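Local coordinates for protein Pbp related beta-lactamase (Pyrococcus abyssi, PDB 2QMI) that probably hydrolyses peptides as a self-compartmentalizing serine peptidase of the penicillin-binding protein and beta-lactamase family, working as an octamer, at residues I57-K62 with F158-T163; L78-P83 with V99-L104; L92-E97 with A152-R157; S109-L114 with R144-W149; S134-T139 with G230-G235. One frame throughout, in Å; residues are numbered along the deposited sequence.

Interaction 1 (I57-K62 with F158-T163)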
# COMPACT_ATOMS: atom_id res chain seq x y z
N ILE A 57 -4.69 -24.20 -34.29
CA ILE A 57 -3.41 -24.23 -35.00
C ILE A 57 -2.95 -22.88 -35.52
O ILE A 57 -1.84 -22.76 -36.02
CB ILE A 57 -3.44 -25.25 -36.17
CG1 ILE A 57 -4.33 -24.75 -37.30
CG2 ILE A 57 -3.96 -26.59 -35.67
CD1 ILE A 57 -4.25 -25.60 -38.56
N GLY A 58 -3.81 -21.87 -35.40
CA GLY A 58 -3.46 -20.55 -35.87
C GLY A 58 -3.08 -20.44 -37.34
O GLY A 58 -3.68 -21.08 -38.20
N SER A 59 -2.07 -19.64 -37.62
CA SER A 59 -1.60 -19.41 -38.98
C SER A 59 -1.25 -20.64 -39.81
O SER A 59 -0.95 -20.52 -40.99
CB SER A 59 -0.39 -18.47 -38.98
OG SER A 59 -0.79 -17.16 -38.65
N ILE A 60 -1.27 -21.83 -39.21
CA ILE A 60 -0.97 -23.02 -39.99
C ILE A 60 -2.16 -23.20 -40.93
O ILE A 60 -2.09 -23.91 -41.93
CB ILE A 60 -0.78 -24.27 -39.10
CG1 ILE A 60 0.41 -24.05 -38.17
CG2 ILE A 60 -0.54 -25.51 -39.97
CD1 ILE A 60 0.68 -25.20 -37.22
N THR A 61 -3.25 -22.51 -40.59
CA THR A 61 -4.47 -22.53 -41.39
C THR A 61 -4.15 -21.89 -42.74
O THR A 61 -4.73 -22.26 -43.76
CB THR A 61 -5.62 -21.71 -40.72
OG1 THR A 61 -5.92 -22.26 -39.43
CG2 THR A 61 -6.88 -21.76 -41.58
N LYS A 62 -3.23 -20.92 -42.76
CA LYS A 62 -2.87 -20.24 -44.00
C LYS A 62 -2.49 -21.19 -45.13
O LYS A 62 -2.84 -20.94 -46.29
CB LYS A 62 -1.75 -19.23 -43.76
CG LYS A 62 -2.20 -17.94 -43.04
CD LYS A 62 -1.08 -16.91 -42.99
CE LYS A 62 -1.50 -15.62 -42.28
NZ LYS A 62 -1.85 -15.84 -40.84
N PHE A 158 8.03 -7.36 -48.09
CA PHE A 158 7.30 -8.34 -47.30
C PHE A 158 6.84 -7.79 -45.96
O PHE A 158 7.63 -7.31 -45.15
CB PHE A 158 8.19 -9.58 -47.07
CG PHE A 158 7.53 -10.67 -46.26
CD1 PHE A 158 6.69 -11.60 -46.87
CD2 PHE A 158 7.72 -10.75 -44.88
CE1 PHE A 158 6.07 -12.60 -46.13
CE2 PHE A 158 7.09 -11.76 -44.13
CZ PHE A 158 6.27 -12.68 -44.76
N PHE A 159 5.53 -7.84 -45.72
CA PHE A 159 4.94 -7.40 -44.47
C PHE A 159 3.89 -8.46 -44.16
O PHE A 159 2.93 -8.62 -44.91
CB PHE A 159 4.25 -6.03 -44.60
CG PHE A 159 5.20 -4.87 -44.77
CD1 PHE A 159 6.03 -4.47 -43.72
CD2 PHE A 159 5.26 -4.16 -45.98
CE1 PHE A 159 6.90 -3.39 -43.87
CE2 PHE A 159 6.13 -3.08 -46.13
CZ PHE A 159 6.95 -2.69 -45.08
N TYR A 160 4.07 -9.21 -43.07
CA TYR A 160 3.12 -10.24 -42.70
C TYR A 160 1.78 -9.57 -42.43
O TYR A 160 1.64 -8.78 -41.49
CB TYR A 160 3.60 -10.98 -41.45
CG TYR A 160 2.87 -12.28 -41.17
CD1 TYR A 160 3.10 -13.41 -41.96
CD2 TYR A 160 1.98 -12.38 -40.11
CE1 TYR A 160 2.46 -14.61 -41.68
CE2 TYR A 160 1.33 -13.57 -39.83
CZ TYR A 160 1.57 -14.68 -40.62
OH TYR A 160 0.94 -15.87 -40.33
N LEU A 161 0.80 -9.87 -43.27
CA LEU A 161 -0.52 -9.27 -43.16
C LEU A 161 -1.63 -10.31 -43.01
O LEU A 161 -1.98 -10.98 -43.98
CB LEU A 161 -0.79 -8.42 -44.40
CG LEU A 161 -2.11 -7.65 -44.49
CD1 LEU A 161 -2.15 -6.58 -43.41
CD2 LEU A 161 -2.22 -7.02 -45.88
N ASN A 162 -2.19 -10.43 -41.81
CA ASN A 162 -3.27 -11.39 -41.58
C ASN A 162 -4.51 -11.03 -42.40
O ASN A 162 -5.22 -11.91 -42.87
CB ASN A 162 -3.65 -11.44 -40.10
CG ASN A 162 -2.68 -12.26 -39.27
OD1 ASN A 162 -2.37 -13.41 -39.60
ND2 ASN A 162 -2.19 -11.68 -38.18
N THR A 163 -4.76 -9.74 -42.56
CA THR A 163 -5.91 -9.28 -43.34
C THR A 163 -5.75 -9.78 -44.78
O THR A 163 -6.73 -9.89 -45.52
CB THR A 163 -6.01 -7.73 -43.31
OG1 THR A 163 -6.23 -7.29 -41.97
CG2 THR A 163 -7.14 -7.25 -44.20

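Interaction 2 (L78-P83 with V99-L104)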
# COMPACT_ATOMS: atom_id res chain seq x y z
N LEU A 78 -9.85 -18.95 -61.44
CA LEU A 78 -9.28 -17.62 -61.47
C LEU A 78 -7.81 -17.67 -61.82
O LEU A 78 -7.27 -18.73 -62.13
CB LEU A 78 -9.46 -16.92 -60.11
CG LEU A 78 -8.39 -16.98 -59.01
CD1 LEU A 78 -8.79 -16.01 -57.91
CD2 LEU A 78 -8.24 -18.38 -58.46
N SER A 79 -7.16 -16.51 -61.78
CA SER A 79 -5.74 -16.40 -62.10
C SER A 79 -4.99 -15.79 -60.90
O SER A 79 -5.53 -14.96 -60.18
CB SER A 79 -5.55 -15.52 -63.34
OG SER A 79 -4.17 -15.39 -63.67
N LEU A 80 -3.75 -16.23 -60.69
CA LEU A 80 -2.94 -15.73 -59.58
C LEU A 80 -2.54 -14.27 -59.79
O LEU A 80 -2.18 -13.58 -58.85
CB LEU A 80 -1.67 -16.57 -59.43
CG LEU A 80 -1.81 -18.04 -59.04
CD1 LEU A 80 -0.44 -18.69 -59.00
CD2 LEU A 80 -2.51 -18.15 -57.67
N ASP A 81 -2.61 -13.80 -61.04
CA ASP A 81 -2.24 -12.42 -61.35
C ASP A 81 -3.43 -11.45 -61.36
O ASP A 81 -3.25 -10.27 -61.61
CB ASP A 81 -1.54 -12.37 -62.72
CG ASP A 81 -0.19 -13.06 -62.70
OD1 ASP A 81 0.75 -12.52 -62.08
OD2 ASP A 81 -0.07 -14.16 -63.30
N ASP A 82 -4.64 -11.96 -61.07
CA ASP A 82 -5.83 -11.11 -61.05
C ASP A 82 -5.90 -10.15 -59.87
O ASP A 82 -5.57 -10.50 -58.74
CB ASP A 82 -7.11 -11.96 -61.03
CG ASP A 82 -7.39 -12.64 -62.34
OD1 ASP A 82 -7.14 -12.02 -63.40
OD2 ASP A 82 -7.90 -13.78 -62.31
N PRO A 83 -6.37 -8.91 -60.11
CA PRO A 83 -6.50 -7.90 -59.06
C PRO A 83 -7.56 -8.31 -58.04
O PRO A 83 -8.61 -8.84 -58.40
CB PRO A 83 -6.91 -6.65 -59.83
CG PRO A 83 -6.34 -6.89 -61.22
CD PRO A 83 -6.68 -8.34 -61.43
N VAL A 99 -3.13 -4.79 -56.55
CA VAL A 99 -2.70 -5.86 -55.66
C VAL A 99 -3.32 -7.13 -56.23
O VAL A 99 -4.53 -7.18 -56.47
CB VAL A 99 -3.21 -5.65 -54.21
CG1 VAL A 99 -2.96 -6.90 -53.38
CG2 VAL A 99 -2.51 -4.45 -53.57
N THR A 100 -2.51 -8.17 -56.44
CA THR A 100 -3.01 -9.42 -57.01
C THR A 100 -3.12 -10.55 -55.99
O THR A 100 -2.62 -10.43 -54.87
CB THR A 100 -2.09 -9.92 -58.13
OG1 THR A 100 -0.83 -10.30 -57.56
CG2 THR A 100 -1.87 -8.83 -59.18
N VAL A 101 -3.78 -11.64 -56.39
CA VAL A 101 -3.95 -12.80 -55.53
C VAL A 101 -2.57 -13.31 -55.10
O VAL A 101 -2.40 -13.85 -54.00
CB VAL A 101 -4.69 -13.95 -56.26
CG1 VAL A 101 -4.86 -15.14 -55.32
CG2 VAL A 101 -6.05 -13.47 -56.75
N HIS A 102 -1.60 -13.14 -55.99
CA HIS A 102 -0.23 -13.56 -55.74
C HIS A 102 0.37 -12.69 -54.64
O HIS A 102 1.03 -13.21 -53.74
CB HIS A 102 0.60 -13.41 -57.02
CG HIS A 102 2.07 -13.61 -56.81
ND1 HIS A 102 2.62 -14.85 -56.57
CD2 HIS A 102 3.10 -12.73 -56.79
CE1 HIS A 102 3.92 -14.73 -56.41
NE2 HIS A 102 4.24 -13.45 -56.54
N HIS A 103 0.16 -11.38 -54.73
CA HIS A 103 0.67 -10.46 -53.73
C HIS A 103 0.18 -10.83 -52.33
O HIS A 103 0.96 -10.87 -51.38
CB HIS A 103 0.26 -9.01 -54.04
CG HIS A 103 0.86 -8.46 -55.30
ND1 HIS A 103 2.18 -8.64 -55.63
CD2 HIS A 103 0.32 -7.71 -56.29
CE1 HIS A 103 2.43 -8.02 -56.78
NE2 HIS A 103 1.32 -7.45 -57.19
N LEU A 104 -1.12 -11.10 -52.20
CA LEU A 104 -1.70 -11.47 -50.91
C LEU A 104 -1.10 -12.76 -50.36
O LEU A 104 -0.81 -12.87 -49.18
CB LEU A 104 -3.22 -11.63 -51.02
CG LEU A 104 -4.08 -10.43 -51.40
CD1 LEU A 104 -5.56 -10.85 -51.42
CD2 LEU A 104 -3.87 -9.30 -50.41
O HOH W 1 0.89 -10.94 -59.80

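Interaction 3 (L92-E97 with A152-R157)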
# COMPACT_ATOMS: atom_id res chain seq x y z
N LEU A 92 -7.89 -1.52 -53.55
CA LEU A 92 -6.53 -2.05 -53.38
C LEU A 92 -5.68 -1.82 -54.63
O LEU A 92 -5.36 -2.76 -55.36
CB LEU A 92 -6.57 -3.55 -53.08
CG LEU A 92 -7.04 -4.05 -51.71
CD1 LEU A 92 -7.01 -5.56 -51.69
CD2 LEU A 92 -6.14 -3.50 -50.61
N ARG A 93 -5.31 -0.57 -54.88
CA ARG A 93 -4.51 -0.21 -56.04
C ARG A 93 -3.59 0.93 -55.59
O ARG A 93 -3.56 2.00 -56.20
CB ARG A 93 -5.42 0.26 -57.18
CG ARG A 93 -4.75 0.35 -58.56
CD ARG A 93 -5.66 0.98 -59.62
NE ARG A 93 -6.87 0.19 -59.90
CZ ARG A 93 -6.88 -0.96 -60.57
NH1 ARG A 93 -5.76 -1.47 -61.06
NH2 ARG A 93 -8.02 -1.60 -60.75
N PRO A 94 -2.81 0.70 -54.52
CA PRO A 94 -1.90 1.74 -54.02
C PRO A 94 -0.88 2.20 -55.05
O PRO A 94 -0.33 1.39 -55.80
CB PRO A 94 -1.25 1.06 -52.82
CG PRO A 94 -1.17 -0.37 -53.27
CD PRO A 94 -2.56 -0.58 -53.85
N PHE A 95 -0.62 3.50 -55.10
CA PHE A 95 0.34 4.05 -56.04
C PHE A 95 -0.01 3.65 -57.47
O PHE A 95 0.87 3.42 -58.30
CB PHE A 95 1.76 3.57 -55.70
CG PHE A 95 2.18 3.90 -54.29
CD1 PHE A 95 2.34 5.24 -53.90
CD2 PHE A 95 2.37 2.90 -53.35
CE1 PHE A 95 2.69 5.56 -52.59
CE2 PHE A 95 2.72 3.21 -52.03
CZ PHE A 95 2.88 4.54 -51.64
N GLY A 96 -1.31 3.56 -57.75
CA GLY A 96 -1.77 3.21 -59.08
C GLY A 96 -1.57 1.79 -59.57
O GLY A 96 -2.03 1.46 -60.66
N GLU A 97 -0.88 0.96 -58.80
CA GLU A 97 -0.64 -0.43 -59.19
C GLU A 97 -1.52 -1.41 -58.40
O GLU A 97 -1.60 -1.34 -57.17
CB GLU A 97 0.84 -0.80 -58.99
CG GLU A 97 1.81 -0.17 -59.99
CD GLU A 97 1.51 -0.59 -61.42
OE1 GLU A 97 1.10 -1.75 -61.63
OE2 GLU A 97 1.68 0.25 -62.35
N ALA A 152 4.82 0.71 -49.91
CA ALA A 152 5.59 0.33 -51.09
C ALA A 152 4.64 -0.21 -52.16
O ALA A 152 3.48 -0.51 -51.86
CB ALA A 152 6.64 -0.73 -50.72
N LYS A 153 5.13 -0.33 -53.39
CA LYS A 153 4.31 -0.86 -54.48
C LYS A 153 4.17 -2.36 -54.29
O LYS A 153 5.03 -3.00 -53.70
CB LYS A 153 4.97 -0.61 -55.85
CG LYS A 153 4.99 0.85 -56.28
CD LYS A 153 5.71 1.03 -57.61
CE LYS A 153 5.86 2.51 -57.95
NZ LYS A 153 6.72 2.73 -59.16
N PRO A 154 3.07 -2.94 -54.79
CA PRO A 154 2.84 -4.38 -54.67
C PRO A 154 4.04 -5.20 -55.17
O PRO A 154 4.57 -4.94 -56.25
CB PRO A 154 1.61 -4.60 -55.54
CG PRO A 154 0.84 -3.33 -55.34
CD PRO A 154 1.92 -2.28 -55.43
N GLY A 155 4.45 -6.18 -54.37
CA GLY A 155 5.56 -7.03 -54.76
C GLY A 155 6.96 -6.56 -54.46
O GLY A 155 7.92 -7.28 -54.73
N GLU A 156 7.12 -5.37 -53.89
CA GLU A 156 8.45 -4.87 -53.57
C GLU A 156 8.92 -5.27 -52.17
O GLU A 156 10.12 -5.47 -51.96
CB GLU A 156 8.52 -3.34 -53.73
CG GLU A 156 8.13 -2.85 -55.14
CD GLU A 156 8.47 -1.38 -55.38
OE1 GLU A 156 8.32 -0.56 -54.45
OE2 GLU A 156 8.88 -1.04 -56.52
N ARG A 157 8.01 -5.38 -51.21
CA ARG A 157 8.40 -5.74 -49.84
C ARG A 157 7.48 -6.72 -49.12
O ARG A 157 6.32 -6.88 -49.47
CB ARG A 157 8.57 -4.47 -48.98
CG ARG A 157 9.80 -3.66 -49.33
CD ARG A 157 9.95 -2.44 -48.44
NE ARG A 157 10.14 -2.78 -47.03
CZ ARG A 157 10.39 -1.89 -46.08
NH1 ARG A 157 10.49 -0.60 -46.40
NH2 ARG A 157 10.53 -2.27 -44.81

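Interaction 4 (S109-L114 with R144-W149)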
# COMPACT_ATOMS: atom_id res chain seq x y z
N SER A 109 1.67 -7.18 -50.79
CA SER A 109 0.78 -6.13 -51.28
C SER A 109 1.39 -4.73 -51.14
O SER A 109 1.03 -3.81 -51.87
CB SER A 109 -0.56 -6.17 -50.54
OG SER A 109 -0.41 -5.85 -49.17
N GLY A 110 2.31 -4.59 -50.19
CA GLY A 110 2.95 -3.30 -49.96
C GLY A 110 2.32 -2.59 -48.78
O GLY A 110 2.75 -1.52 -48.37
N ILE A 111 1.27 -3.21 -48.24
CA ILE A 111 0.55 -2.66 -47.11
C ILE A 111 1.04 -3.31 -45.82
O ILE A 111 0.90 -4.52 -45.63
CB ILE A 111 -0.96 -2.92 -47.25
CG1 ILE A 111 -1.45 -2.35 -48.58
CG2 ILE A 111 -1.71 -2.27 -46.10
CD1 ILE A 111 -2.88 -2.72 -48.92
N PRO A 112 1.63 -2.52 -44.91
CA PRO A 112 2.10 -3.12 -43.67
C PRO A 112 0.92 -3.61 -42.83
O PRO A 112 -0.23 -3.22 -43.06
CB PRO A 112 2.88 -2.00 -43.01
CG PRO A 112 2.18 -0.77 -43.49
CD PRO A 112 1.90 -1.07 -44.95
N SER A 113 1.21 -4.48 -41.87
CA SER A 113 0.20 -5.06 -41.02
C SER A 113 -0.71 -4.09 -40.30
O SER A 113 -0.31 -3.01 -39.88
CB SER A 113 0.85 -5.98 -40.00
OG SER A 113 -0.06 -6.34 -38.97
N LEU A 114 -1.97 -4.50 -40.18
CA LEU A 114 -2.93 -3.73 -39.43
C LEU A 114 -2.84 -4.54 -38.13
O LEU A 114 -2.63 -5.74 -38.18
CB LEU A 114 -4.33 -3.85 -40.06
CG LEU A 114 -4.48 -3.75 -41.59
CD1 LEU A 114 -5.96 -3.89 -41.96
CD2 LEU A 114 -3.92 -2.43 -42.10
N ARG A 144 -11.45 -1.18 -44.62
CA ARG A 144 -11.84 -0.42 -45.81
C ARG A 144 -10.81 0.55 -46.38
O ARG A 144 -10.74 0.74 -47.59
CB ARG A 144 -13.15 0.34 -45.54
CG ARG A 144 -13.70 1.00 -46.80
CD ARG A 144 -15.15 1.43 -46.69
NE ARG A 144 -15.33 2.71 -46.00
CZ ARG A 144 -16.11 3.69 -46.46
NH1 ARG A 144 -16.78 3.52 -47.59
NH2 ARG A 144 -16.25 4.82 -45.78
N ASP A 145 -10.00 1.17 -45.52
CA ASP A 145 -9.01 2.13 -45.98
C ASP A 145 -7.58 1.60 -45.99
O ASP A 145 -6.63 2.40 -46.01
CB ASP A 145 -9.05 3.39 -45.10
CG ASP A 145 -10.45 3.95 -44.93
OD1 ASP A 145 -11.10 4.23 -45.94
OD2 ASP A 145 -10.89 4.10 -43.76
N MET A 146 -7.40 0.28 -45.99
CA MET A 146 -6.05 -0.29 -45.96
C MET A 146 -5.16 0.15 -47.11
O MET A 146 -3.93 0.12 -47.01
CB MET A 146 -6.11 -1.83 -45.89
CG MET A 146 -6.67 -2.51 -47.12
SD MET A 146 -6.88 -4.30 -46.82
CE MET A 146 -5.16 -4.85 -46.83
N GLU A 147 -5.76 0.58 -48.21
CA GLU A 147 -4.95 1.03 -49.34
C GLU A 147 -4.12 2.26 -48.94
O GLU A 147 -2.96 2.38 -49.33
CB GLU A 147 -5.83 1.37 -50.54
CG GLU A 147 -5.05 1.97 -51.69
CD GLU A 147 -5.94 2.47 -52.81
OE1 GLU A 147 -6.46 1.64 -53.60
OE2 GLU A 147 -6.12 3.71 -52.90
N LYS A 148 -4.71 3.15 -48.14
CA LYS A 148 -4.03 4.36 -47.69
C LYS A 148 -2.90 4.06 -46.72
O LYS A 148 -2.12 4.94 -46.35
CB LYS A 148 -5.01 5.30 -46.97
CG LYS A 148 -6.18 5.79 -47.79
CD LYS A 148 -6.90 6.91 -47.03
CE LYS A 148 -8.15 7.37 -47.75
NZ LYS A 148 -9.26 6.37 -47.65
N TRP A 149 -2.81 2.80 -46.30
CA TRP A 149 -1.80 2.36 -45.35
C TRP A 149 -0.50 1.90 -46.03
O TRP A 149 0.56 1.89 -45.41
CB TRP A 149 -2.39 1.23 -44.51
CG TRP A 149 -1.64 0.91 -43.25
CD1 TRP A 149 -1.08 -0.29 -42.93
CD2 TRP A 149 -1.46 1.76 -42.11
NE1 TRP A 149 -0.56 -0.25 -41.66
CE2 TRP A 149 -0.78 1.00 -41.13
CE3 TRP A 149 -1.81 3.08 -41.82
CZ2 TRP A 149 -0.44 1.53 -39.88
CZ3 TRP A 149 -1.47 3.61 -40.57
CH2 TRP A 149 -0.79 2.83 -39.62

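Interaction 5 (S134-T139 with G230-G235)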
# COMPACT_ATOMS: atom_id res chain seq x y z
N SER A 134 -16.28 -10.38 -34.88
CA SER A 134 -16.76 -11.75 -34.78
C SER A 134 -16.90 -12.48 -36.11
O SER A 134 -17.20 -13.67 -36.14
CB SER A 134 -18.09 -11.77 -34.05
OG SER A 134 -19.03 -10.95 -34.72
N THR A 135 -16.70 -11.76 -37.21
CA THR A 135 -16.82 -12.37 -38.53
C THR A 135 -15.87 -11.71 -39.53
O THR A 135 -15.54 -10.53 -39.39
CB THR A 135 -18.29 -12.28 -39.03
OG1 THR A 135 -18.49 -13.21 -40.09
CG2 THR A 135 -18.60 -10.89 -39.54
N PRO A 136 -15.42 -12.46 -40.55
CA PRO A 136 -14.51 -11.97 -41.58
C PRO A 136 -15.05 -10.74 -42.29
O PRO A 136 -14.29 -9.87 -42.71
CB PRO A 136 -14.38 -13.16 -42.52
CG PRO A 136 -14.44 -14.30 -41.58
CD PRO A 136 -15.60 -13.92 -40.68
N GLU A 137 -16.37 -10.67 -42.42
CA GLU A 137 -17.00 -9.54 -43.06
C GLU A 137 -16.74 -8.26 -42.24
O GLU A 137 -16.43 -7.21 -42.81
CB GLU A 137 -18.50 -9.79 -43.22
CG GLU A 137 -18.83 -10.86 -44.28
CD GLU A 137 -18.21 -12.23 -43.99
OE1 GLU A 137 -18.55 -12.85 -42.96
OE2 GLU A 137 -17.38 -12.69 -44.81
N GLU A 138 -16.86 -8.36 -40.92
CA GLU A 138 -16.61 -7.20 -40.07
C GLU A 138 -15.15 -6.76 -40.19
O GLU A 138 -14.85 -5.57 -40.08
CB GLU A 138 -16.95 -7.52 -38.61
CG GLU A 138 -18.42 -7.84 -38.40
CD GLU A 138 -18.69 -8.56 -37.09
OE1 GLU A 138 -19.65 -9.37 -37.05
OE2 GLU A 138 -17.95 -8.33 -36.11
N THR A 139 -14.25 -7.72 -40.41
CA THR A 139 -12.82 -7.41 -40.54
C THR A 139 -12.55 -6.66 -41.84
O THR A 139 -11.75 -5.71 -41.87
CB THR A 139 -11.94 -8.70 -40.51
OG1 THR A 139 -12.18 -9.42 -39.29
CG2 THR A 139 -10.46 -8.34 -40.57
N GLY A 230 -14.06 -16.87 -34.25
CA GLY A 230 -14.37 -15.72 -35.08
C GLY A 230 -13.43 -15.61 -36.27
O GLY A 230 -13.84 -15.22 -37.36
N ILE A 231 -12.17 -15.95 -36.05
CA ILE A 231 -11.14 -15.90 -37.08
C ILE A 231 -11.31 -17.12 -38.01
O ILE A 231 -11.74 -18.18 -37.55
CB ILE A 231 -9.74 -15.87 -36.37
CG1 ILE A 231 -8.61 -15.67 -37.37
CG2 ILE A 231 -9.53 -17.16 -35.61
CD1 ILE A 231 -7.27 -15.44 -36.69
N THR A 232 -10.99 -16.99 -39.29
CA THR A 232 -11.16 -18.10 -40.23
C THR A 232 -10.01 -18.45 -41.19
O THR A 232 -9.18 -19.30 -40.87
CB THR A 232 -12.42 -17.89 -41.11
OG1 THR A 232 -12.37 -16.60 -41.72
CG2 THR A 232 -13.68 -18.01 -40.28
N ALA A 233 -9.98 -17.81 -42.35
CA ALA A 233 -8.96 -18.06 -43.38
C ALA A 233 -7.51 -17.77 -42.96
O ALA A 233 -6.59 -18.42 -43.45
CB ALA A 233 -9.31 -17.28 -44.64
N ASP A 234 -7.32 -16.79 -42.07
CA ASP A 234 -5.98 -16.43 -41.62
C ASP A 234 -5.47 -17.26 -40.43
O ASP A 234 -4.29 -17.21 -40.11
CB ASP A 234 -5.93 -14.94 -41.28
CG ASP A 234 -6.97 -14.54 -40.25
OD1 ASP A 234 -8.03 -15.20 -40.18
OD2 ASP A 234 -6.73 -13.55 -39.54
N GLY A 235 -6.36 -18.02 -39.78
CA GLY A 235 -5.91 -18.84 -38.67
C GLY A 235 -6.94 -19.32 -37.67
O GLY A 235 -6.72 -19.21 -36.47

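Interaction 1 (I57-K62 with F158-T163)
The ammonium nitrogen of K62 is where the two segments converge. NZ donates to the amide oxygen of N162, 2.8 Å from NZ to OD1 and nearly in line with the CG=OD1 bond, the angle at OD1 being 169°. The phenolic OH of Y160 and the OG of S59 also sit close to the same nitrogen. These two hydroxyls are joined by a short hydrogen bond, 2.7 Å from S59 OG to Y160 OH, and OG approaches the tyrosine at the ring edge, in its plane. K62 runs out extended through CD and then bends at its last torsion (chi4 63°), which swings NZ round to N162 while CE stays 3.6 Å from Y160 CZ. Lysine and tyrosine reach in from opposite directions; the N162 amide crosses the lysine chain at about a right angle. Spacing and geometry fit the SxxK motif of penicillin-binding proteins and class C-type beta-lactamases, with S59 and K62 at the start of helix 61-74 and Y160 and N162 matching a YxN element, so S59 is probably the nucleophile. The backbone O of D234 takes a further hydrogen bond from NZ, so the buried ammonium has acceptors from two separate parts of the chain. H302, on strand 297-305, packs against both S59 and Y160, and R441 of a neighbouring subunit touches the tyrosine.

Interaction 2 (L78-P83 with V99-L104)
H102 N and V101 N, at the first turn of helix 101-105, donate to carbonyl oxygens of 78-83. H102 N reaches L80 O at 3.0 Å and lies in that carbonyl plane, but the hydrogen bond is bent, 131° at the hydrogen; V101 N meets D82 O at 3.2 Å. Next to these bonds P83 and T100 form a single beta bridge, where P83 CA approaches V99 O in a CA-H...O contact. V101 faces the loop: its CG2 rests on L78 CD1 at 3.9 Å and also lies beside the carbonyls of S79 and D82. The T100 methyl CG2 packs on D81 O. T100 is the N-cap of the helix, its OG1 set between the backbone N and the carbonyl carbon (chi1 67°), from where it accepts from H103 N at 3.2 Å and weakly from H102 N. A water joins this cap to the loop, giving a hydrogen to D81 OD1 at 2.8 Å and lying 2.9 Å from T100 OG1. The loop itself is a type I beta turn from S79 to D82, braced by the D82 carboxylate: OD2 receives S79 N from above the carboxylate plane, 2.9 Å between S79 N and D82 OD2. Farther out, L80 packs on I69, M70 and V73 of helix 61-74, H102 ND1 bonds the hydroxyl of Y286, and a bound lutetium ion lies near the D81 side chain.

Interaction 3 (L92-E97 with A152-R157)
The pyrrolidine rings of P94 and P154 approach at a slant, CG against CG at 4.1 Å, each pointing toward the opposite loop. P154 also leans on E97, its CG 3.6 Å from the backbone O of E97 and its CD 4.0 Å from E97 CB. Past CB the glutamate chain turns at chi2 (-60°) away from P154, leaving its carboxylate 6.5 Å from the ammonium of K153, as measured from E97 OE2 to K153 NZ: opposite charges near one another but not in contact. F95 presents the edge of its ring to the neighbouring backbone: A152 O lies near the ring plane, 3.8 Å from F95 CE2, while F95 CB is 4.3 Å from CG of K153. With CG beside its own backbone N (chi1 -57°), the phenyl is carried to the A152 carbonyl. No hydrogen bond crosses between the segments, so van der Waals packing joins them. A type II beta turn from K153 to E156, with G155 at positive phi, sets the direction of the second segment, and E156 N to K153 O closes it. This is apolar packing of two surface loops of the beta-lactamase-like domain, the one leading into helix 101-105 and the one ahead of helix 162-176.

Interaction 4 (S109-L114 with R144-W149)
W149 meets the 109-114 loop with the pyrrole end of its indole, and its N-H is used obliquely. NE1 donates to S113 O at 3.3 Å, but it stands 58° out of that carbonyl's plane, and the oxygen is tilted 23° from the ring plane. P112 O is nearer to the adjacent carbon, 3.1 Å from W149 CD1, close to the ring plane at the edge. The P112 ring crosses the indole at a slant and brings P112 CG to 3.3 Å from W149 CD1, a tight approach. I111 CG2 lies in plane at the same ring edge, and L114 CD2 slides past W149 CD1 at 3.7 Å. W149 CG stands anti to its backbone N (chi1 -164°), which carries the indole across to this loop. I111 serves M146 as well: its CG2 is 3.4 Å from M146 O, and I111 CD1 meets M146 CE at 3.8 Å, the two side chains at about a right angle. R443 of a neighbouring subunit makes a cation-pi contact with W149 and bonds its backbone O. One indole thus joins buried apolar packing within the chain to a cationic contact of the octamer, and its N-H bond to S113 O, long and off the carbonyl lone pairs, is likely a weak one.

Interaction 5 (S134-T139 with G230-G235)
The backbones come nearest where S134 passes G230, CA to CA 4.6 Å, just ahead of helix 136-142, and the two segments exchange no hydrogen bond. G230 CA lies 3.7 Å from S134 O; the glycine takes a phi of 152°, where a side chain would jam against the preceding carbonyl. Side-chain contact centres on P136 and T232, which cross at about a right angle. The tip of the proline ring, CG, lies 3.1 Å from T232 OG1 and 4.0 Å from its methyl CG2, so the threonine offers both branches to the ring. OG1 sits between its own backbone N and carbonyl carbon (chi1 52°), the rotation that turns it to the proline. The next ring carbon, P136 CD, is 4.0 Å from G230 O. T135 occupies the N-cap position, but its hydroxyl goes instead to the E137 carboxylate, 2.9 Å from T135 OG1 to E137 OE1. S134 OG bonds the backbone O of G39 of a neighbouring subunit. The contact thus places the start of helix 136-142 on the loop between strands 222-225 and 238-239; from that loop T232 and A233 pack on helix 180-189, while D234 lies against helix 162-176 and bonds the hydroxyl of Y116 in helix 116-124.

In the fold
From the N terminus, interaction 1 opens first, at the head of helix 61-74, and closes only at 158-163; interactions 2, 3 and 4 fall within its span. Interaction 2 closes a short loop at 99-104, after interaction 3 has opened at 92-97, so these two cross. Interaction 4 is nested in the loop that interaction 3 closes at 152-157. Interaction 5 starts at 134-139 and ends at 230-235, crossing interactions 1, 3 and 4. R93 N to E147 OE1 joins interaction 3 to 4, and packing of T61 on T232 and G235 joins 1 to 5. Together they tie the probable active-site helix to the surrounding helices and loops of the beta-lactamase-like domain.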